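PDB 5UR2: bifunctional protein PutA from Bdellovibrio bacteriovorus, which probably carries out both steps of proline oxidation to glutamate, joining a flavin-dependent proline dehydrogenase and an NAD-dependent L-glutamate gamma-semialdehyde dehydrogenase in one chain. Local coordinates for residues A27-K32 against A114-T119; K547-V552 against G685-V690. All coordinates share one frame; numbering follows the deposited sequence.

Interaction 1 of 2, residues A27-K32 against A114-T119; sequences ASIFSK and AKMFIT
The helical N-terminal domain of PutA packs against the proline dehydrogenase barrel, and at this seam I29, in a type I beta turn, meets M116 and F117, where the chain runs on from helix 103-115. The contact is small and wholly apolar, burying 102 Å² in total. The ethyl branch of I29, CG1 and CD1, does the touching. Its CD1 lies 3.4 Å from M116 CE, closer than carbon atoms usually sit, while its CG1 reaches F117 CZ at 3.9 Å. I29 CG1 comes to the F117 ring at its edge, near its plane. M116 instead comes over a face: its CB stands 4.1 Å above the F117 ring plane, over the ring centre. M116 keeps CG beside its backbone N and then bends at the sulfur (chi3 67°), which turns CE onto I29. The torsion of I29 is less comfortable: at chi1 -123°, CG1 stands midway between two staggered positions, and with the tight methyl contact this points to a strained side chain or one whose placement is uncertain.

I29 also rests on Y36 and M40 of helix 35-45 and on N423 of helix 409-423; the latter helix follows the last barrel strand and brings Y415 and L416 to F117, which Y36 meets edge-to-face. Two residues further on, T119 hydrogen-bonds to P405 of that strand through both backbone and OG1. The F117 side chain is about 11 Å from the modified flavin, so the contact is packing at a distance from the cofactor.

The turn presenting I29 is fixed internally: S31 N bonds to S28 O, and S28 OG closes an ST turn by accepting from F30 N at 3.2 Å, with an N-H...O angle of 168°.

Interaction 2 of 2, residues K547-V552 against G685-V690; sequences KTWKNV and GFPQGV
One face of the W549 indole carries V690, whose CG1 stands 3.5 Å above the ring plane, near the CD2-CE2 bond that fuses the two rings. This is a CH-pi contact, since CG1 lies 3.6 Å from the centroid of the five-membered ring and 13° off its normal. The other methyl, V690 CG2, comes down on the same side beside W549 CE3, at 3.7 Å, by the rim of that face. With CG1 anti to the backbone N (chi1 174°), that methyl is the one carried over the indole. The far end of the indole is met obliquely: F686 CD2 is 4.0 Å from W549 CH2, with the ring planes inclined at 46°, and P687 CD is 3.8 Å from W549 CZ3.

The loop 685-690 belongs to a beta-alpha-beta crossover of the Rossmann-type aldehyde dehydrogenase domain, running from strand 661-665 through helix 671-684 to strand 691-693. G685 ends that helix in a Schellman motif with positive phi, and V690 pairs through its backbone with V662 of the parallel strand. W549, in the last turn of helix 532-549, starts a type I turn to V552. Its indole is buried, and L560 of helix 554-570 touches both W549 and F686. The one polar atom of the indole, NE1, hydrogen-bonds to A656 O of helix 646-657.

From the N terminus, interaction 1 comes first, closing a loop of 81 residues that contains helices but no strand and is partly disordered. It folds the N-terminal helical domain back on itself just before the chain enters the proline dehydrogenase barrel. Interaction 2 opens only after the barrel is complete. It closes 132 residues of mixed helix and strand, bringing helix 532-549 to the loop that leads into strand 691-693. The two loops therefore follow in series, neither nested nor crossed. Their centres are 71 Å apart, on opposite sides of the chain's centre: interaction 1 ties the N-terminal domain together beside the barrel, and interaction 2 lies within the aldehyde dehydrogenase domain.

Interaction 1 of 2, residues A27-K32 against A114-T119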
ATOM      1  N   ALA B  27      47.002  25.301  26.474  1.00 53.81           N
ATOM      2  CA  ALA B  27      45.625  25.497  26.046  1.00 49.19           C
ATOM      3  C   ALA B  27      44.938  24.169  25.773  1.00 44.91           C
ATOM      4  O   ALA B  27      45.568  23.184  25.379  1.00 46.63           O
ATOM      5  CB  ALA B  27      45.559  26.365  24.787  1.00 43.37           C
ATOM      6  N   SER B  28      43.625  24.153  25.975  1.00 43.69           N
ATOM      7  CA  SER B  28      42.803  23.010  25.602  1.00 51.74           C
ATOM      8  C   SER B  28      42.183  23.239  24.228  1.00 52.01           C
ATOM      9  O   SER B  28      41.752  24.352  23.904  1.00 53.29           O
ATOM     10  CB  SER B  28      41.696  22.755  26.632  1.00 53.12           C
ATOM     11  OG  SER B  28      40.847  21.690  26.225  1.00 48.14           O
ATOM     12  N   ILE B  29      42.131  22.167  23.434  1.00 52.10           N
ATOM     13  CA  ILE B  29      41.448  22.170  22.145  1.00 53.62           C
ATOM     14  C   ILE B  29      39.993  22.594  22.275  1.00 50.97           C
ATOM     15  O   ILE B  29      39.380  23.021  21.291  1.00 59.90           O
ATOM     16  CB  ILE B  29      41.572  20.762  21.503  1.00 55.83           C
ATOM     17  CG1 ILE B  29      42.212  20.864  20.127  1.00 60.54           C
ATOM     18  CG2 ILE B  29      40.235  20.013  21.455  1.00 53.28           C
ATOM     19  CD1 ILE B  29      43.668  21.200  20.206  1.00 63.61           C
ATOM     20  N   PHE B  30      39.420  22.484  23.470  1.00 44.75           N
ATOM     21  CA  PHE B  30      38.014  22.777  23.687  1.00 50.70           C
ATOM     22  C   PHE B  30      37.740  24.239  23.992  1.00 57.45           C
ATOM     23  O   PHE B  30      36.566  24.623  24.045  1.00 54.74           O
ATOM     24  CB  PHE B  30      37.466  21.909  24.824  1.00 49.15           C
ATOM     25  CG  PHE B  30      37.283  20.481  24.435  1.00 43.95           C
ATOM     26  CD1 PHE B  30      38.316  19.570  24.587  1.00 39.21           C
ATOM     27  CD2 PHE B  30      36.094  20.056  23.880  1.00 43.00           C
ATOM     28  CE1 PHE B  30      38.159  18.251  24.214  1.00 37.55           C
ATOM     29  CE2 PHE B  30      35.935  18.738  23.501  1.00 46.18           C
ATOM     30  CZ  PHE B  30      36.975  17.835  23.670  1.00 40.64           C
ATOM     31  N   SER B  31      38.784  25.054  24.179  1.00 62.04           N
ATOM     32  CA  SER B  31      38.618  26.467  24.510  1.00 64.67           C
ATOM     33  C   SER B  31      37.734  27.164  23.483  1.00 74.38           C
ATOM     34  O   SER B  31      38.042  27.170  22.286  1.00 79.61           O
ATOM     35  CB  SER B  31      39.988  27.154  24.588  1.00 54.58           C
ATOM     36  N   LYS B  32      36.624  27.739  23.949  1.00 73.48           N
ATOM     37  CA  LYS B  32      35.771  28.537  23.078  1.00 73.11           C
ATOM     38  C   LYS B  32      36.348  29.926  22.807  1.00 76.64           C
ATOM     39  O   LYS B  32      35.622  30.793  22.306  1.00 85.49           O
ATOM     40  CB  LYS B  32      34.362  28.651  23.673  1.00 72.17           C
ATOM     41  CG  LYS B  32      33.558  27.350  23.671  1.00 69.10           C
ATOM     42  CD  LYS B  32      32.244  27.514  24.434  1.00 69.43           C
ATOM     43  CE  LYS B  32      32.492  28.122  25.820  1.00 73.86           C
ATOM     44  NZ  LYS B  32      31.273  28.226  26.675  1.00 75.46           N
ATOM     45  N   ALA B 114      43.558  23.341  10.616  1.00 42.33           N
ATOM     46  CA  ALA B 114      44.284  22.175  10.141  1.00 40.94           C
ATOM     47  C   ALA B 114      45.727  22.184  10.623  1.00 39.08           C
ATOM     48  O   ALA B 114      46.265  21.137  11.008  1.00 37.70           O
ATOM     49  CB  ALA B 114      44.228  22.118   8.619  1.00 41.85           C
ATOM     50  N   LYS B 115      46.365  23.357  10.631  1.00 35.94           N
ATOM     51  CA  LYS B 115      47.767  23.428  11.041  1.00 35.43           C
ATOM     52  C   LYS B 115      47.947  23.097  12.515  1.00 34.63           C
ATOM     53  O   LYS B 115      49.070  22.805  12.941  1.00 37.33           O
ATOM     54  CB  LYS B 115      48.365  24.802  10.708  1.00 36.16           C
ATOM     55  N   MET B 116      46.874  23.146  13.310  1.00 33.22           N
ATOM     56  CA  MET B 116      46.979  22.683  14.687  1.00 40.43           C
ATOM     57  C   MET B 116      47.367  21.209  14.744  1.00 39.39           C
ATOM     58  O   MET B 116      48.053  20.789  15.677  1.00 40.46           O
ATOM     59  CB  MET B 116      45.654  22.884  15.420  1.00 47.37           C
ATOM     60  CG  MET B 116      45.223  24.310  15.642  1.00 57.04           C
ATOM     61  SD  MET B 116      43.488  24.328  16.151  1.00 67.30           S
ATOM     62  CE  MET B 116      43.583  23.562  17.748  1.00 69.29           C
ATOM     63  N   PHE B 117      46.948  20.411  13.755  1.00 31.79           N
ATOM     64  CA  PHE B 117      47.101  18.964  13.822  1.00 32.72           C
ATOM     65  C   PHE B 117      48.058  18.398  12.784  1.00 29.95           C
ATOM     66  O   PHE B 117      48.364  17.202  12.837  1.00 37.91           O
ATOM     67  CB  PHE B 117      45.734  18.268  13.664  1.00 30.94           C
ATOM     68  CG  PHE B 117      44.688  18.754  14.635  1.00 40.14           C
ATOM     69  CD1 PHE B 117      44.819  18.524  15.998  1.00 40.66           C
ATOM     70  CD2 PHE B 117      43.568  19.441  14.181  1.00 40.31           C
ATOM     71  CE1 PHE B 117      43.858  18.975  16.888  1.00 42.96           C
ATOM     72  CE2 PHE B 117      42.597  19.888  15.067  1.00 38.53           C
ATOM     73  CZ  PHE B 117      42.739  19.656  16.420  1.00 39.36           C
ATOM     74  N   ILE B 118      48.552  19.212  11.862  1.00 31.82           N
ATOM     75  CA  ILE B 118      49.450  18.759  10.805  1.00 36.36           C
ATOM     76  C   ILE B 118      50.757  19.521  10.957  1.00 31.74           C
ATOM     77  O   ILE B 118      50.761  20.758  10.954  1.00 35.24           O
ATOM     78  CB  ILE B 118      48.830  18.977   9.417  1.00 40.36           C
ATOM     79  CG1 ILE B 118      47.606  18.083   9.274  1.00 37.01           C
ATOM     80  CG2 ILE B 118      49.836  18.684   8.302  1.00 39.67           C
ATOM     81  CD1 ILE B 118      46.536  18.688   8.442  1.00 37.47           C
ATOM     82  N   THR B 119      51.863  18.786  11.105  1.00 34.42           N
ATOM     83  CA  THR B 119      53.127  19.440  11.423  1.00 35.26           C
ATOM     84  C   THR B 119      53.639  20.252  10.244  1.00 35.18           C
ATOM     85  O   THR B 119      54.388  21.217  10.440  1.00 38.51           O
ATOM     86  CB  THR B 119      54.174  18.410  11.854  1.00 36.96           C
ATOM     87  OG1 THR B 119      54.492  17.564  10.743  1.00 42.85           O
ATOM     88  CG2 THR B 119      53.625  17.547  12.984  1.00 30.92           C
TER

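Interaction 2 of 2, residues K547-V552 against G685-V690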
ATOM      1  N   LYS B 547      -5.544 -24.519 -11.968  1.00 27.07           N
ATOM      2  CA  LYS B 547      -6.885 -24.779 -11.442  1.00 28.89           C
ATOM      3  C   LYS B 547      -6.866 -25.130  -9.954  1.00 27.32           C
ATOM      4  O   LYS B 547      -7.774 -24.739  -9.209  1.00 29.65           O
ATOM      5  CB  LYS B 547      -7.529 -25.913 -12.250  1.00 32.60           C
ATOM      6  CG  LYS B 547      -8.926 -26.290 -11.836  1.00 40.12           C
ATOM      7  CD  LYS B 547      -9.400 -27.551 -12.560  1.00 48.55           C
ATOM      8  CE  LYS B 547     -10.907 -27.768 -12.376  1.00 52.73           C
ATOM      9  NZ  LYS B 547     -11.683 -26.535 -12.717  1.00 55.96           N
ATOM     10  N   THR B 548      -5.841 -25.849  -9.494  1.00 20.91           N
ATOM     11  CA  THR B 548      -5.726 -26.164  -8.073  1.00 27.36           C
ATOM     12  C   THR B 548      -4.717 -25.286  -7.343  1.00 26.02           C
ATOM     13  O   THR B 548      -4.922 -24.971  -6.167  1.00 32.24           O
ATOM     14  CB  THR B 548      -5.363 -27.646  -7.872  1.00 31.60           C
ATOM     15  OG1 THR B 548      -4.211 -27.977  -8.664  1.00 36.86           O
ATOM     16  CG2 THR B 548      -6.535 -28.562  -8.256  1.00 25.85           C
ATOM     17  N   TRP B 549      -3.632 -24.884  -8.002  1.00 20.35           N
ATOM     18  CA  TRP B 549      -2.623 -24.072  -7.329  1.00 22.10           C
ATOM     19  C   TRP B 549      -3.179 -22.722  -6.888  1.00 18.17           C
ATOM     20  O   TRP B 549      -2.761 -22.195  -5.856  1.00 19.96           O
ATOM     21  CB  TRP B 549      -1.421 -23.875  -8.248  1.00 20.42           C
ATOM     22  CG  TRP B 549      -0.353 -22.925  -7.727  1.00 18.12           C
ATOM     23  CD1 TRP B 549      -0.098 -21.655  -8.171  1.00 14.80           C
ATOM     24  CD2 TRP B 549       0.594 -23.179  -6.679  1.00 14.90           C
ATOM     25  NE1 TRP B 549       0.939 -21.109  -7.465  1.00 17.61           N
ATOM     26  CE2 TRP B 549       1.383 -22.025  -6.544  1.00 15.44           C
ATOM     27  CE3 TRP B 549       0.856 -24.269  -5.849  1.00 21.66           C
ATOM     28  CZ2 TRP B 549       2.422 -21.938  -5.619  1.00 14.41           C
ATOM     29  CZ3 TRP B 549       1.876 -24.167  -4.922  1.00 19.84           C
ATOM     30  CH2 TRP B 549       2.651 -23.017  -4.823  1.00 15.63           C
ATOM     31  N   LYS B 550      -4.105 -22.146  -7.664  1.00 18.45           N
ATOM     32  CA  LYS B 550      -4.698 -20.855  -7.322  1.00 19.16           C
ATOM     33  C   LYS B 550      -5.476 -20.900  -6.009  1.00 19.12           C
ATOM     34  O   LYS B 550      -5.764 -19.843  -5.430  1.00 21.05           O
ATOM     35  CB  LYS B 550      -5.618 -20.392  -8.452  1.00 22.54           C
ATOM     36  CG  LYS B 550      -6.964 -21.151  -8.525  1.00 21.86           C
ATOM     37  CD  LYS B 550      -7.720 -20.802  -9.815  1.00 28.00           C
ATOM     38  CE  LYS B 550      -9.054 -21.527  -9.887  1.00 36.10           C
ATOM     39  NZ  LYS B 550      -9.728 -21.317 -11.207  1.00 38.95           N
ATOM     40  N   ASN B 551      -5.803 -22.096  -5.523  1.00 22.20           N
ATOM     41  CA  ASN B 551      -6.484 -22.276  -4.252  1.00 23.66           C
ATOM     42  C   ASN B 551      -5.558 -22.733  -3.126  1.00 22.85           C
ATOM     43  O   ASN B 551      -6.037 -22.938  -2.005  1.00 26.56           O
ATOM     44  CB  ASN B 551      -7.624 -23.287  -4.423  1.00 28.79           C
ATOM     45  CG  ASN B 551      -8.685 -22.783  -5.368  1.00 24.18           C
ATOM     46  OD1 ASN B 551      -8.980 -21.590  -5.400  1.00 22.48           O
ATOM     47  ND2 ASN B 551      -9.244 -23.671  -6.159  1.00 24.64           N
ATOM     48  N   VAL B 552      -4.270 -22.924  -3.382  1.00 20.05           N
ATOM     49  CA  VAL B 552      -3.373 -23.216  -2.252  1.00 19.79           C
ATOM     50  C   VAL B 552      -3.276 -21.974  -1.370  1.00 19.92           C
ATOM     51  O   VAL B 552      -3.050 -20.869  -1.895  1.00 20.30           O
ATOM     52  CB  VAL B 552      -1.985 -23.647  -2.749  1.00 18.55           C
ATOM     53  CG1 VAL B 552      -1.029 -23.783  -1.560  1.00 15.11           C
ATOM     54  CG2 VAL B 552      -2.059 -24.996  -3.518  1.00 15.52           C
ATOM     55  N   GLY B 685       9.564 -28.618  -3.385  1.00 26.46           N
ATOM     56  CA  GLY B 685       8.299 -29.311  -3.355  1.00 23.96           C
ATOM     57  C   GLY B 685       7.149 -28.659  -4.114  1.00 29.17           C
ATOM     58  O   GLY B 685       5.989 -28.954  -3.803  1.00 26.20           O
ATOM     59  N   PHE B 686       7.428 -27.798  -5.087  1.00 22.32           N
ATOM     60  CA  PHE B 686       6.350 -27.221  -5.871  1.00 23.56           C
ATOM     61  C   PHE B 686       5.645 -28.330  -6.651  1.00 27.09           C
ATOM     62  O   PHE B 686       6.313 -29.120  -7.326  1.00 27.99           O
ATOM     63  CB  PHE B 686       6.894 -26.138  -6.807  1.00 22.18           C
ATOM     64  CG  PHE B 686       7.240 -24.855  -6.097  1.00 20.62           C
ATOM     65  CD1 PHE B 686       8.460 -24.712  -5.460  1.00 14.98           C
ATOM     66  CD2 PHE B 686       6.350 -23.790  -6.070  1.00 17.78           C
ATOM     67  CE1 PHE B 686       8.782 -23.534  -4.803  1.00 22.51           C
ATOM     68  CE2 PHE B 686       6.667 -22.621  -5.418  1.00 14.35           C
ATOM     69  CZ  PHE B 686       7.886 -22.492  -4.776  1.00 20.06           C
ATOM     70  N   PRO B 687       4.314 -28.416  -6.591  1.00 23.43           N
ATOM     71  CA  PRO B 687       3.602 -29.504  -7.272  1.00 24.69           C
ATOM     72  C   PRO B 687       3.838 -29.478  -8.774  1.00 28.04           C
ATOM     73  O   PRO B 687       4.128 -28.436  -9.373  1.00 24.08           O
ATOM     74  CB  PRO B 687       2.118 -29.220  -6.959  1.00 27.46           C
ATOM     75  CG  PRO B 687       2.111 -28.308  -5.820  1.00 23.55           C
ATOM     76  CD  PRO B 687       3.392 -27.488  -5.920  1.00 24.93           C
ATOM     77  N   GLN B 688       3.672 -30.647  -9.386  1.00 16.95           N
ATOM     78  CA  GLN B 688       3.907 -30.770 -10.815  1.00 26.47           C
ATOM     79  C   GLN B 688       3.058 -29.763 -11.588  1.00 24.86           C
ATOM     80  O   GLN B 688       1.867 -29.577 -11.311  1.00 23.74           O
ATOM     81  CB  GLN B 688       3.589 -32.187 -11.281  1.00 23.35           C
ATOM     82  CG  GLN B 688       2.153 -32.571 -11.103  1.00 33.29           C
ATOM     83  CD  GLN B 688       1.834 -33.911 -11.726  1.00 48.23           C
ATOM     84  OE1 GLN B 688       2.603 -34.865 -11.600  1.00 52.03           O
ATOM     85  NE2 GLN B 688       0.709 -33.985 -12.429  1.00 55.17           N
ATOM     86  N   GLY B 689       3.686 -29.109 -12.565  1.00 22.26           N
ATOM     87  CA  GLY B 689       3.004 -28.179 -13.447  1.00 20.52           C
ATOM     88  C   GLY B 689       2.911 -26.751 -12.941  1.00 25.04           C
ATOM     89  O   GLY B 689       2.615 -25.854 -13.737  1.00 22.91           O
ATOM     90  N   VAL B 690       3.147 -26.506 -11.646  1.00 16.05           N
ATOM     91  CA  VAL B 690       3.079 -25.137 -11.137  1.00 15.63           C
ATOM     92  C   VAL B 690       4.163 -24.285 -11.782  1.00 18.21           C
ATOM     93  O   VAL B 690       3.916 -23.147 -12.195  1.00 17.96           O
ATOM     94  CB  VAL B 690       3.170 -25.129  -9.597  1.00 18.88           C
ATOM     95  CG1 VAL B 690       3.256 -23.691  -9.042  1.00 15.00           C
ATOM     96  CG2 VAL B 690       1.946 -25.866  -8.990  1.00 19.92           C
TER